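Cytochrome c (Rhodothermus marinus, PDB 3CP5) probably transfers electrons through a covalently bound heme c whose iron has histidine and methionine as axial ligands. Local coordinates at residues E38-T43 and R111-Y116; K21-G26 and G68-M73. All blocks are in the same frame, centred on the assembly; numbering follows the deposited sequence.

Contact 1 of 2, residues E38-T43 and R111-Y116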
loop_
_atom_site.group_PDB
_atom_site.type_symbol
_atom_site.label_atom_id
_atom_site.label_comp_id
_atom_site.label_asym_id
_atom_site.label_seq_id
_atom_site.Cartn_x
_atom_site.Cartn_y
_atom_site.Cartn_z
ATOM N N GLU A 38 -7.365 -2.729 9.407
ATOM C CA GLU A 38 -6.961 -4.092 9.765
ATOM C C GLU A 38 -7.900 -5.141 9.168
ATOM O O GLU A 38 -7.501 -6.166 8.617
ATOM C CB GLU A 38 -6.883 -4.221 11.274
ATOM C CG GLU A 38 -6.444 -5.546 11.835
ATOM C CD GLU A 38 -6.221 -5.574 13.337
ATOM O OE1 GLU A 38 -6.374 -4.555 14.026
ATOM O OE2 GLU A 38 -5.878 -6.670 13.831
ATOM N N GLN A 39 -9.207 -4.889 9.331
ATOM C CA GLN A 39 -10.225 -5.769 8.775
ATOM C C GLN A 39 -10.076 -5.831 7.267
ATOM O O GLN A 39 -10.160 -6.911 6.674
ATOM C CB GLN A 39 -11.614 -5.281 9.152
ATOM C CG GLN A 39 -11.873 -5.298 10.648
ATOM C CD GLN A 39 -13.194 -4.597 10.958
ATOM O OE1 GLN A 39 -13.760 -3.856 10.141
ATOM N NE2 GLN A 39 -13.678 -4.862 12.156
ATOM N N LEU A 40 -9.883 -4.706 6.627
ATOM C CA LEU A 40 -9.792 -4.699 5.165
ATOM C C LEU A 40 -8.501 -5.351 4.683
ATOM O O LEU A 40 -8.510 -6.053 3.685
ATOM C CB LEU A 40 -9.800 -3.235 4.698
ATOM C CG LEU A 40 -11.141 -2.547 4.696
ATOM C CD1 LEU A 40 -10.966 -1.036 4.571
ATOM C CD2 LEU A 40 -12.117 -3.088 3.665
ATOM N N PHE A 41 -7.425 -5.255 5.447
ATOM C CA PHE A 41 -6.175 -5.898 5.097
ATOM C C PHE A 41 -6.340 -7.425 5.145
ATOM O O PHE A 41 -5.880 -8.137 4.265
ATOM C CB PHE A 41 -5.064 -5.415 6.025
ATOM C CG PHE A 41 -3.669 -5.900 5.677
ATOM C CD1 PHE A 41 -2.827 -5.172 4.862
ATOM C CD2 PHE A 41 -3.206 -7.108 6.198
ATOM C CE1 PHE A 41 -1.567 -5.580 4.542
ATOM C CE2 PHE A 41 -1.960 -7.534 5.853
ATOM C CZ PHE A 41 -1.137 -6.804 5.033
ATOM N N ASN A 42 -7.007 -7.899 6.192
ATOM C CA ASN A 42 -7.317 -9.322 6.275
ATOM C C ASN A 42 -8.089 -9.811 5.061
ATOM O O ASN A 42 -7.821 -10.872 4.498
ATOM C CB ASN A 42 -8.117 -9.607 7.560
ATOM C CG ASN A 42 -8.423 -11.103 7.581
ATOM O OD1 ASN A 42 -9.493 -11.530 7.175
ATOM N ND2 ASN A 42 -7.487 -11.915 8.015
ATOM N N THR A 43 -9.069 -9.010 4.650
ATOM C CA THR A 43 -9.956 -9.366 3.548
ATOM C C THR A 43 -9.276 -9.355 2.182
ATOM O O THR A 43 -9.442 -10.248 1.338
ATOM C CB THR A 43 -11.142 -8.337 3.507
ATOM O OG1 THR A 43 -11.909 -8.461 4.712
ATOM C CG2 THR A 43 -12.057 -8.579 2.346
ATOM N N ARG A 111 -7.432 4.248 2.001
ATOM C CA ARG A 111 -6.941 5.172 3.040
ATOM C C ARG A 111 -7.004 4.530 4.419
ATOM O O ARG A 111 -6.117 4.751 5.267
ATOM C CB ARG A 111 -7.745 6.452 2.924
ATOM C CG ARG A 111 -7.357 7.530 3.944
ATOM C CD ARG A 111 -5.890 7.939 3.759
ATOM N NE ARG A 111 -5.434 8.848 4.805
ATOM C CZ ARG A 111 -4.964 8.473 6.008
ATOM N NH1 ARG A 111 -4.854 7.207 6.389
ATOM N NH2 ARG A 111 -4.586 9.426 6.843
ATOM N N ALA A 112 -8.016 3.698 4.691
ATOM C CA ALA A 112 -8.092 2.934 5.945
ATOM C C ALA A 112 -6.959 1.940 6.075
ATOM O O ALA A 112 -6.305 1.810 7.103
ATOM C CB ALA A 112 -9.474 2.272 6.072
ATOM N N ILE A 113 -6.679 1.193 4.988
ATOM C CA ILE A 113 -5.570 0.259 4.970
ATOM C C ILE A 113 -4.268 0.989 5.210
ATOM O O ILE A 113 -3.407 0.524 5.983
ATOM C CB ILE A 113 -5.555 -0.603 3.683
ATOM C CG1 ILE A 113 -6.807 -1.476 3.596
ATOM C CG2 ILE A 113 -4.302 -1.434 3.591
ATOM C CD1 ILE A 113 -6.994 -2.184 2.282
ATOM N N LEU A 114 -4.089 2.183 4.619
ATOM C CA LEU A 114 -2.868 2.958 4.872
ATOM C C LEU A 114 -2.735 3.329 6.351
ATOM O O LEU A 114 -1.646 3.194 6.906
ATOM C CB LEU A 114 -2.876 4.238 4.033
ATOM C CG LEU A 114 -1.734 5.228 4.234
ATOM C CD1 LEU A 114 -0.409 4.593 3.841
ATOM C CD2 LEU A 114 -1.912 6.555 3.572
ATOM N N GLU A 115 -3.825 3.660 7.002
ATOM C CA GLU A 115 -3.839 3.943 8.425
ATOM C C GLU A 115 -3.403 2.725 9.253
ATOM O O GLU A 115 -2.604 2.845 10.216
ATOM C CB GLU A 115 -5.191 4.465 8.912
ATOM C CG GLU A 115 -5.040 5.275 10.170
ATOM C CD GLU A 115 -4.542 6.690 10.026
ATOM O OE1 GLU A 115 -4.797 7.483 10.960
ATOM O OE2 GLU A 115 -3.937 7.016 8.983
ATOM N N TYR A 116 -3.897 1.549 8.892
ATOM C CA TYR A 116 -3.450 0.310 9.496
ATOM C C TYR A 116 -1.959 0.080 9.308
ATOM O O TYR A 116 -1.219 -0.278 10.242
ATOM C CB TYR A 116 -4.259 -0.863 8.961
ATOM C CG TYR A 116 -3.738 -2.223 9.407
ATOM C CD1 TYR A 116 -3.772 -2.600 10.732
ATOM C CD2 TYR A 116 -3.229 -3.149 8.529
ATOM C CE1 TYR A 116 -3.310 -3.855 11.148
ATOM C CE2 TYR A 116 -2.767 -4.378 8.910
ATOM C CZ TYR A 116 -2.808 -4.744 10.231
ATOM O OH TYR A 116 -2.338 -5.951 10.640
#
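E115 OE2 is gripped by R111 NH1 at 2.8 Å and by R118 in salt bridges, on a flank of helix 107-123 that does not meet E38-T43; the interface itself is carried by E38, L40 and F41 against A112, I113 and Y116. The axes of the two segments approach to 8.4 Å and cross at 103°, within the helix pair 31-44 and 107-123 of the class I cytochrome c fold. Y116 fills much of the crossing. E38 CA sits over one face of its ring, 3.7 Å from the centroid, in a CH-pi contact. With CG anti to the backbone N (chi1 -178°), the E38 chain then runs extended past the CD1-CE1 side of the ring, its carboxylate nearly parallel to it. On the CE2 side Y116 meets F41, and this carbon lies over one face of the F41 ring, the two planes inclined by 51°. I113 CG2 stands at the edge of that ring. F41 also comes close to the heme-bound C45 and the axial ligand H49, while I113 touches the heme, so the crossing backs onto the cofactor. Farther along, L40 CB rests 3.6 Å from I113 CG1, and L40 CD1 meets A112 CB at 3.9 Å.

Contact 2 of 2, residues K21-G26 and G68-M73. With HEC (heme c), chain C.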
loop_
_atom_site.group_PDB
_atom_site.type_symbol
_atom_site.label_atom_id
_atom_site.label_comp_id
_atom_site.label_asym_id
_atom_site.label_seq_id
_atom_site.Cartn_x
_atom_site.Cartn_y
_atom_site.Cartn_z
ATOM N N LYS A 21 -3.286 11.892 -5.750
ATOM C CA LYS A 21 -2.243 12.902 -5.863
ATOM C C LYS A 21 -1.729 13.324 -4.496
ATOM O O LYS A 21 -0.550 13.717 -4.370
ATOM C CB LYS A 21 -2.783 14.142 -6.608
ATOM C CG LYS A 21 -3.139 13.894 -8.067
ATOM C CD LYS A 21 -3.543 15.103 -8.878
ATOM C CE LYS A 21 -3.863 14.777 -10.330
ATOM N NZ LYS A 21 -2.626 14.692 -11.173
ATOM N N GLN A 22 -2.570 13.288 -3.503
ATOM C CA GLN A 22 -2.244 13.789 -2.163
ATOM C C GLN A 22 -3.087 13.035 -1.151
ATOM O O GLN A 22 -4.159 12.514 -1.460
ATOM C CB GLN A 22 -2.397 15.328 -2.074
ATOM C CG GLN A 22 -3.859 15.746 -2.162
ATOM C CD GLN A 22 -4.005 17.230 -2.400
ATOM O OE1 GLN A 22 -3.394 17.778 -3.293
ATOM N NE2 GLN A 22 -4.774 17.912 -1.643
ATOM N N VAL A 23 -2.610 12.990 0.094
ATOM C CA VAL A 23 -3.327 12.369 1.180
ATOM C C VAL A 23 -3.367 13.308 2.390
ATOM O O VAL A 23 -2.533 14.223 2.532
ATOM C CB VAL A 23 -2.691 11.050 1.628
ATOM C CG1 VAL A 23 -2.696 10.050 0.487
ATOM C CG2 VAL A 23 -1.304 11.295 2.164
ATOM N N SER A 24 -4.316 13.196 3.287
ATOM C CA SER A 24 -4.397 13.961 4.529
ATOM C C SER A 24 -4.153 13.051 5.716
ATOM O O SER A 24 -4.891 12.078 5.862
ATOM C CB SER A 24 -5.774 14.610 4.656
ATOM O OG SER A 24 -5.870 15.390 5.831
ATOM N N LEU A 25 -3.194 13.305 6.568
ATOM C CA LEU A 25 -2.942 12.434 7.728
ATOM C C LEU A 25 -3.158 13.220 9.011
ATOM O O LEU A 25 -2.819 14.412 8.962
ATOM C CB LEU A 25 -1.478 11.917 7.587
ATOM C CG LEU A 25 -1.352 10.639 6.782
ATOM C CD1 LEU A 25 -1.834 10.745 5.375
ATOM C CD2 LEU A 25 -0.038 9.907 6.820
ATOM N N GLY A 26 -3.718 12.763 10.130
ATOM C CA GLY A 26 -3.825 13.706 11.270
ATOM C C GLY A 26 -2.558 13.746 12.108
ATOM O O GLY A 26 -1.596 13.117 11.658
ATOM N N GLY A 68 6.451 6.454 0.347
ATOM C CA GLY A 68 5.494 7.479 0.656
ATOM C C GLY A 68 4.060 7.010 0.539
ATOM O O GLY A 68 3.735 5.978 -0.061
ATOM N N PRO A 69 3.162 7.770 1.162
ATOM C CA PRO A 69 1.745 7.364 1.185
ATOM C C PRO A 69 1.057 7.381 -0.153
ATOM O O PRO A 69 0.146 6.567 -0.383
ATOM C CB PRO A 69 1.165 8.347 2.206
ATOM C CG PRO A 69 1.995 9.574 2.095
ATOM C CD PRO A 69 3.394 8.983 2.000
ATOM N N VAL A 70 1.426 8.269 -1.060
ATOM C CA VAL A 70 0.786 8.325 -2.364
ATOM C C VAL A 70 1.200 7.097 -3.142
ATOM O O VAL A 70 0.332 6.467 -3.803
ATOM C CB VAL A 70 1.107 9.640 -3.070
ATOM C CG1 VAL A 70 0.530 9.622 -4.464
ATOM C CG2 VAL A 70 0.575 10.812 -2.249
ATOM N N TYR A 71 2.453 6.689 -3.124
ATOM C CA TYR A 71 2.833 5.406 -3.708
ATOM C C TYR A 71 2.012 4.266 -3.165
ATOM O O TYR A 71 1.528 3.445 -3.920
ATOM C CB TYR A 71 4.330 5.166 -3.489
ATOM C CG TYR A 71 4.868 3.812 -3.910
ATOM C CD1 TYR A 71 5.376 3.598 -5.184
ATOM C CD2 TYR A 71 4.873 2.735 -3.047
ATOM C CE1 TYR A 71 5.854 2.346 -5.537
ATOM C CE2 TYR A 71 5.351 1.487 -3.357
ATOM C CZ TYR A 71 5.856 1.303 -4.620
ATOM O OH TYR A 71 6.339 0.058 -4.968
ATOM N N ILE A 72 1.902 4.154 -1.847
ATOM C CA ILE A 72 1.206 3.007 -1.298
ATOM C C ILE A 72 -0.266 3.008 -1.699
ATOM O O ILE A 72 -0.801 1.963 -2.051
ATOM C CB ILE A 72 1.368 3.008 0.225
ATOM C CG1 ILE A 72 2.838 2.796 0.636
ATOM C CG2 ILE A 72 0.489 1.957 0.902
ATOM C CD1 ILE A 72 3.125 3.156 2.091
ATOM N N MET A 73 -0.950 4.161 -1.674
ATOM C CA MET A 73 -2.344 4.257 -2.113
ATOM C C MET A 73 -2.502 3.848 -3.561
ATOM O O MET A 73 -3.433 3.109 -3.910
ATOM C CB MET A 73 -2.863 5.703 -1.942
ATOM C CG MET A 73 -2.924 6.157 -0.495
ATOM S SD MET A 73 -4.390 5.472 0.304
ATOM C CE MET A 73 -5.668 6.456 -0.456
HETATM FE FE HEC C . 0.472 -6.297 -2.850
HETATM C CHA HEC C . 3.583 -5.344 -3.899
HETATM C CHB HEC C . 0.279 -3.553 -0.839
HETATM C CHC HEC C . -2.774 -7.115 -2.099
HETATM C CHD HEC C . 0.876 -9.295 -4.371
HETATM N NA HEC C . 1.695 -4.786 -2.441
HETATM C C1A HEC C . 2.939 -4.499 -3.007
HETATM C C2A HEC C . 3.389 -3.210 -2.540
HETATM C C3A HEC C . 2.491 -2.728 -1.670
HETATM C C4A HEC C . 1.413 -3.707 -1.635
HETATM C CMA HEC C . 2.536 -1.407 -0.870
HETATM C CAA HEC C . 4.767 -2.564 -2.823
HETATM C CBA HEC C . 5.822 -2.912 -1.771
HETATM C CGA HEC C . 7.093 -2.107 -1.909
HETATM O O1A HEC C . 8.107 -2.499 -1.243
HETATM O O2A HEC C . 7.086 -1.067 -2.619
HETATM N NB HEC C . -0.953 -5.547 -1.666
HETATM C C1B HEC C . -0.781 -4.471 -0.817
HETATM C C2B HEC C . -1.998 -4.253 -0.081
HETATM C C3B HEC C . -2.913 -5.188 -0.470
HETATM C C4B HEC C . -2.243 -5.996 -1.468
HETATM C CMB HEC C . -2.142 -3.133 0.979
HETATM C CAB HEC C . -4.407 -5.272 -0.098
HETATM C CBB HEC C . -5.147 -4.108 -0.407
HETATM N NC HEC C . -0.731 -7.846 -3.231
HETATM C C1C HEC C . -2.069 -8.015 -2.877
HETATM C C2C HEC C . -2.566 -9.293 -3.346
HETATM C C3C HEC C . -1.558 -9.914 -3.978
HETATM C C4C HEC C . -0.405 -9.052 -3.859
HETATM C CMC HEC C . -3.918 -9.850 -2.919
HETATM C CAC HEC C . -1.476 -11.395 -4.457
HETATM C CBC HEC C . -2.472 -11.731 -5.415
HETATM N ND HEC C . 1.939 -7.124 -3.927
HETATM C C1D HEC C . 1.921 -8.406 -4.463
HETATM C C2D HEC C . 3.193 -8.658 -5.145
HETATM C C3D HEC C . 3.884 -7.513 -5.099
HETATM C C4D HEC C . 3.134 -6.593 -4.269
HETATM C CMD HEC C . 3.470 -10.011 -5.855
HETATM C CAD HEC C . 5.225 -7.151 -5.765
HETATM C CBD HEC C . 4.959 -6.471 -7.131
HETATM C CGD HEC C . 4.250 -7.442 -8.046
HETATM O O1D HEC C . 3.095 -7.156 -8.474
HETATM O O2D HEC C . 4.900 -8.525 -8.303
#
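V23 is the bump that fits the surface of helix 69-77, set into a shallow hollow bordered by P69, V70 and M73. Its two methyls divide the work. CG2 lies against the pyrrolidine ring of P69, 3.7 Å from CG and almost as near CB, whereas CG1 faces the other side of the hollow, 4.0 Å from M73 CG in the conformer described here, with V70 CG2 more loosely beside it at 4.3 Å. This split follows from chi1 of -61°, which sets CG1 anti to the carbonyl carbon and CG2 between it and the backbone N. V70 in turn turns CG2 against the backbone of the extended segment, 3.8 Å from K21 O and 4.1 Å from Q22 CA; V23 and V70 thus point at each other's segment. In this all-helical, heme-binding cytochrome c the helix begins just after G68, at the N-cap position, and the carboxylate of E11, from helix 10-17, accepts from V70 N and Y71 N in its first turn. The packing with V23 uses one side of that turn; Y71 serves the heme. Its OH donates to the propionate oxygen HEC O2A at 2.7 Å, with O2A at the edge of the ring and near its plane. R67 NE also hydrogen-bonds to the heme, and H86 packs edge-to-face with the Y71 ring.

In the fold
Contact 1 is the more buried, with three of its six touching residues buried and one exposed; contact 2 lies nearer the surface, with two buried and two exposed. Contact 1 joins two long helices and relies on aromatic rings and aliphatic branches close to the heme's covalent and axial attachment. Contact 2 lays a loop over the start of a short helix, with two valines, a proline ring and a methionine, no aromatic ring in the interface and much less buried surface, and its helix reaches a heme propionate instead. Helix 107-123 connects them: R111 NH2 donates to S24 O in a probable hydrogen bond, and L114 packs on P69. Thus one helix presents one flank to helix 31-44 and other residues to both halves of contact 2.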